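Local coordinates for Crh-like protein 5 (Neosartorya fumigata, PDB 6IBU), which cleaves chitin and transfers it to 1,6-beta-glucan or to other chitin chains, cross-linking polysaccharides in the fungal cell wall and septa, at residues N14-Y22 / D63-G71. Residues are numbered along the deposited sequence; the frame is centred on the assembly and turned at random.
Sequences NKGLAASTY and DTDFYFFFG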
loop_
_atom_site.group_PDB
_atom_site.type_symbol
_atom_site.label_atom_id
_atom_site.label_comp_id
_atom_site.label_asym_id
_atom_site.label_seq_id
_atom_site.Cartn_x
_atom_site.Cartn_y
_atom_site.Cartn_z
ATOM N N ASN A 14 -7.027 -8.467 14.936
ATOM C CA ASN A 14 -7.152 -8.227 13.477
ATOM C C ASN A 14 -7.768 -9.479 12.855
ATOM O O ASN A 14 -7.309 -10.561 13.184
ATOM C CB ASN A 14 -5.802 -7.949 12.808
ATOM C CG ASN A 14 -5.114 -6.684 13.281
ATOM O OD1 ASN A 14 -3.901 -6.682 13.485
ATOM N ND2 ASN A 14 -5.850 -5.594 13.413
ATOM N N LYS A 15 -8.781 -9.327 12.004
ATOM C CA LYS A 15 -9.289 -10.433 11.162
ATOM C C LYS A 15 -8.141 -10.909 10.276
ATOM O O LYS A 15 -7.477 -10.056 9.660
ATOM C CB LYS A 15 -10.467 -9.966 10.315
ATOM C CG LYS A 15 -11.037 -11.021 9.382
ATOM C CD LYS A 15 -12.364 -10.578 8.762
ATOM C CE LYS A 15 -13.096 -11.689 8.033
ATOM N NZ LYS A 15 -13.853 -12.561 8.966
ATOM N N GLY A 16 -7.934 -12.221 10.213
ATOM C CA GLY A 16 -6.800 -12.838 9.508
ATOM C C GLY A 16 -7.218 -13.394 8.165
ATOM O O GLY A 16 -8.389 -13.720 8.002
ATOM N N LEU A 17 -6.287 -13.483 7.227
ATOM C CA LEU A 17 -6.473 -14.269 5.997
ATOM C C LEU A 17 -6.167 -15.721 6.376
ATOM O O LEU A 17 -4.970 -16.065 6.556
ATOM C CB LEU A 17 -5.528 -13.721 4.931
ATOM C CG LEU A 17 -5.421 -14.537 3.657
ATOM C CD1 LEU A 17 -6.769 -14.612 2.971
ATOM C CD2 LEU A 17 -4.398 -13.940 2.720
ATOM N N ALA A 18 -7.207 -16.534 6.573
ATOM C CA ALA A 18 -7.072 -17.936 7.023
ATOM C C ALA A 18 -6.796 -18.820 5.804
ATOM O O ALA A 18 -7.467 -19.839 5.605
ATOM C CB ALA A 18 -8.298 -18.351 7.793
ATOM N N ALA A 19 -5.821 -18.420 5.002
ATOM C CA ALA A 19 -5.395 -19.133 3.782
ATOM C C ALA A 19 -3.931 -18.801 3.512
ATOM O O ALA A 19 -3.447 -17.771 4.006
ATOM C CB ALA A 19 -6.280 -18.745 2.627
ATOM N N SER A 20 -3.246 -19.646 2.755
ATOM C CA SER A 20 -1.834 -19.378 2.400
ATOM C C SER A 20 -1.797 -18.451 1.180
ATOM O O SER A 20 -0.807 -17.734 1.027
ATOM C CB SER A 20 -1.053 -20.651 2.223
ATOM O OG SER A 20 -1.333 -21.234 0.967
ATOM N N THR A 21 -2.857 -18.433 0.365
ATOM C CA THR A 21 -2.928 -17.640 -0.894
ATOM C C THR A 21 -4.288 -16.952 -1.042
ATOM O O THR A 21 -5.303 -17.587 -0.770
ATOM C CB THR A 21 -2.657 -18.530 -2.103
ATOM O OG1 THR A 21 -1.296 -18.946 -2.028
ATOM C CG2 THR A 21 -2.876 -17.818 -3.417
ATOM N N TYR A 22 -4.285 -15.695 -1.480
ATOM C CA TYR A 22 -5.483 -14.940 -1.936
ATOM C C TYR A 22 -5.173 -14.327 -3.302
ATOM O O TYR A 22 -4.130 -13.739 -3.459
ATOM C CB TYR A 22 -5.868 -13.874 -0.920
ATOM C CG TYR A 22 -6.880 -12.908 -1.454
ATOM C CD1 TYR A 22 -8.231 -13.189 -1.360
ATOM C CD2 TYR A 22 -6.490 -11.746 -2.095
ATOM C CE1 TYR A 22 -9.184 -12.321 -1.855
ATOM C CE2 TYR A 22 -7.427 -10.865 -2.602
ATOM C CZ TYR A 22 -8.775 -11.167 -2.499
ATOM O OH TYR A 22 -9.695 -10.316 -3.021
ATOM N N ASP A 63 -9.539 -1.381 0.891
ATOM C CA ASP A 63 -8.744 -2.116 1.902
ATOM C C ASP A 63 -9.189 -3.578 1.900
ATOM O O ASP A 63 -10.406 -3.822 1.782
ATOM C CB ASP A 63 -9.021 -1.603 3.309
ATOM C CG ASP A 63 -8.451 -0.243 3.615
ATOM O OD1 ASP A 63 -7.561 0.187 2.867
ATOM O OD2 ASP A 63 -8.891 0.355 4.620
ATOM N N THR A 64 -8.261 -4.513 2.074
ATOM C CA THR A 64 -8.592 -5.926 2.363
ATOM C C THR A 64 -9.289 -5.967 3.724
ATOM O O THR A 64 -8.901 -5.221 4.623
ATOM C CB THR A 64 -7.360 -6.838 2.306
ATOM O OG1 THR A 64 -6.336 -6.358 3.176
ATOM C CG2 THR A 64 -6.811 -6.973 0.907
ATOM N N ASP A 65 -10.323 -6.782 3.840
ATOM C CA ASP A 65 -11.015 -7.059 5.126
ATOM C C ASP A 65 -10.018 -7.727 6.077
ATOM O O ASP A 65 -10.047 -7.416 7.262
ATOM C CB ASP A 65 -12.221 -7.979 4.934
ATOM C CG ASP A 65 -13.418 -7.339 4.267
ATOM O OD1 ASP A 65 -13.477 -6.082 4.189
ATOM O OD2 ASP A 65 -14.281 -8.110 3.811
ATOM N N PHE A 66 -9.123 -8.547 5.538
ATOM C CA PHE A 66 -8.163 -9.384 6.289
ATOM C C PHE A 66 -6.803 -8.697 6.380
ATOM O O PHE A 66 -6.499 -7.778 5.594
ATOM C CB PHE A 66 -7.988 -10.734 5.594
ATOM C CG PHE A 66 -7.671 -10.602 4.126
ATOM C CD1 PHE A 66 -6.370 -10.425 3.691
ATOM C CD2 PHE A 66 -8.683 -10.626 3.177
ATOM C CE1 PHE A 66 -6.076 -10.328 2.342
ATOM C CE2 PHE A 66 -8.391 -10.509 1.825
ATOM C CZ PHE A 66 -7.087 -10.373 1.408
ATOM N N TYR A 67 -6.010 -9.170 7.343
ATOM C CA TYR A 67 -4.575 -8.867 7.534
ATOM C C TYR A 67 -3.811 -10.150 7.242
ATOM O O TYR A 67 -4.366 -11.212 7.465
ATOM C CB TYR A 67 -4.263 -8.430 8.965
ATOM C CG TYR A 67 -4.858 -7.110 9.355
ATOM C CD1 TYR A 67 -6.228 -6.971 9.516
ATOM C CD2 TYR A 67 -4.058 -6.009 9.617
ATOM C CE1 TYR A 67 -6.792 -5.763 9.893
ATOM C CE2 TYR A 67 -4.614 -4.793 9.991
ATOM C CZ TYR A 67 -5.983 -4.673 10.131
ATOM O OH TYR A 67 -6.525 -3.483 10.501
ATOM N N PHE A 68 -2.593 -10.041 6.738
ATOM C CA PHE A 68 -1.662 -11.179 6.582
ATOM C C PHE A 68 -0.398 -10.847 7.376
ATOM O O PHE A 68 -0.138 -9.672 7.640
ATOM C CB PHE A 68 -1.474 -11.495 5.102
ATOM C CG PHE A 68 -0.646 -10.526 4.311
ATOM C CD1 PHE A 68 -1.169 -9.321 3.897
ATOM C CD2 PHE A 68 0.622 -10.882 3.883
ATOM C CE1 PHE A 68 -0.398 -8.450 3.144
ATOM C CE2 PHE A 68 1.388 -10.006 3.143
ATOM C CZ PHE A 68 0.877 -8.797 2.763
ATOM N N PHE A 69 0.312 -11.881 7.815
ATOM C CA PHE A 69 1.459 -11.774 8.741
ATOM C C PHE A 69 2.657 -12.413 8.076
ATOM O O PHE A 69 2.832 -13.641 8.206
ATOM C CB PHE A 69 1.133 -12.446 10.066
ATOM C CG PHE A 69 2.132 -12.209 11.169
ATOM C CD1 PHE A 69 2.851 -11.029 11.238
ATOM C CD2 PHE A 69 2.315 -13.159 12.156
ATOM C CE1 PHE A 69 3.736 -10.804 12.275
ATOM C CE2 PHE A 69 3.196 -12.930 13.202
ATOM C CZ PHE A 69 3.898 -11.752 13.256
ATOM N N PHE A 70 3.437 -11.595 7.385
ATOM C CA PHE A 70 4.573 -11.973 6.509
ATOM C C PHE A 70 4.029 -12.647 5.261
ATOM O O PHE A 70 2.897 -13.126 5.268
ATOM C CB PHE A 70 5.598 -12.843 7.236
ATOM C CG PHE A 70 6.247 -12.108 8.378
ATOM C CD1 PHE A 70 7.089 -11.043 8.099
ATOM C CD2 PHE A 70 6.001 -12.429 9.705
ATOM C CE1 PHE A 70 7.679 -10.302 9.109
ATOM C CE2 PHE A 70 6.603 -11.694 10.719
ATOM C CZ PHE A 70 7.442 -10.635 10.420
ATOM N N GLY A 71 4.834 -12.649 4.210
ATOM C CA GLY A 71 4.505 -13.299 2.935
ATOM C C GLY A 71 4.742 -12.343 1.782
ATOM O O GLY A 71 5.866 -11.833 1.643
#
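At one end of the GH16 beta-sandwich, a single beta bridge between Gly16 and Tyr67 joins the N-terminal segment to the connection between strands 61-64 and 71-78. Both backbone polar atoms of Tyr67 are used, one on each neighbour of Gly16: Tyr67 N donates to Lys15 O (2.9 Å), and Leu17 N donates to Tyr67 O (3.0 Å). The amide of Asn14 lies almost flat over one face of the Tyr67 ring, their planes 14° apart, with ND2 3.4 Å from Tyr67 CZ and CB making a CH-pi contact. Asp94 ties this stack together, one carboxylate oxygen receiving Asn14 ND2 and the other Tyr67 OH, which should limit rotation of amide and ring alike. With CG between the backbone N and the carbonyl carbon (chi1 51°), the Phe66 ring runs alongside Leu17, whose CD1 sits over one face, 4.2 Å from the centroid, while Thr64 CB covers the other. Phe66 CZ points at the centre of one face of the Tyr22 ring in an edge-to-face pair, planes at 57°. Thr64 OG1 donates to Phe66 O (2.8 Å) and accepts Leu181 N from strand 179-187, tying this backbone to the neighbouring strand. Around the contact, Ile221 of strand 212-223 packs against Leu17, Phe66 and Phe68; strand 229-232 pairs with strand 14-15, and Arg180 of strand 179-187, the strand that carries chitin-binding Arg182, touches Tyr67.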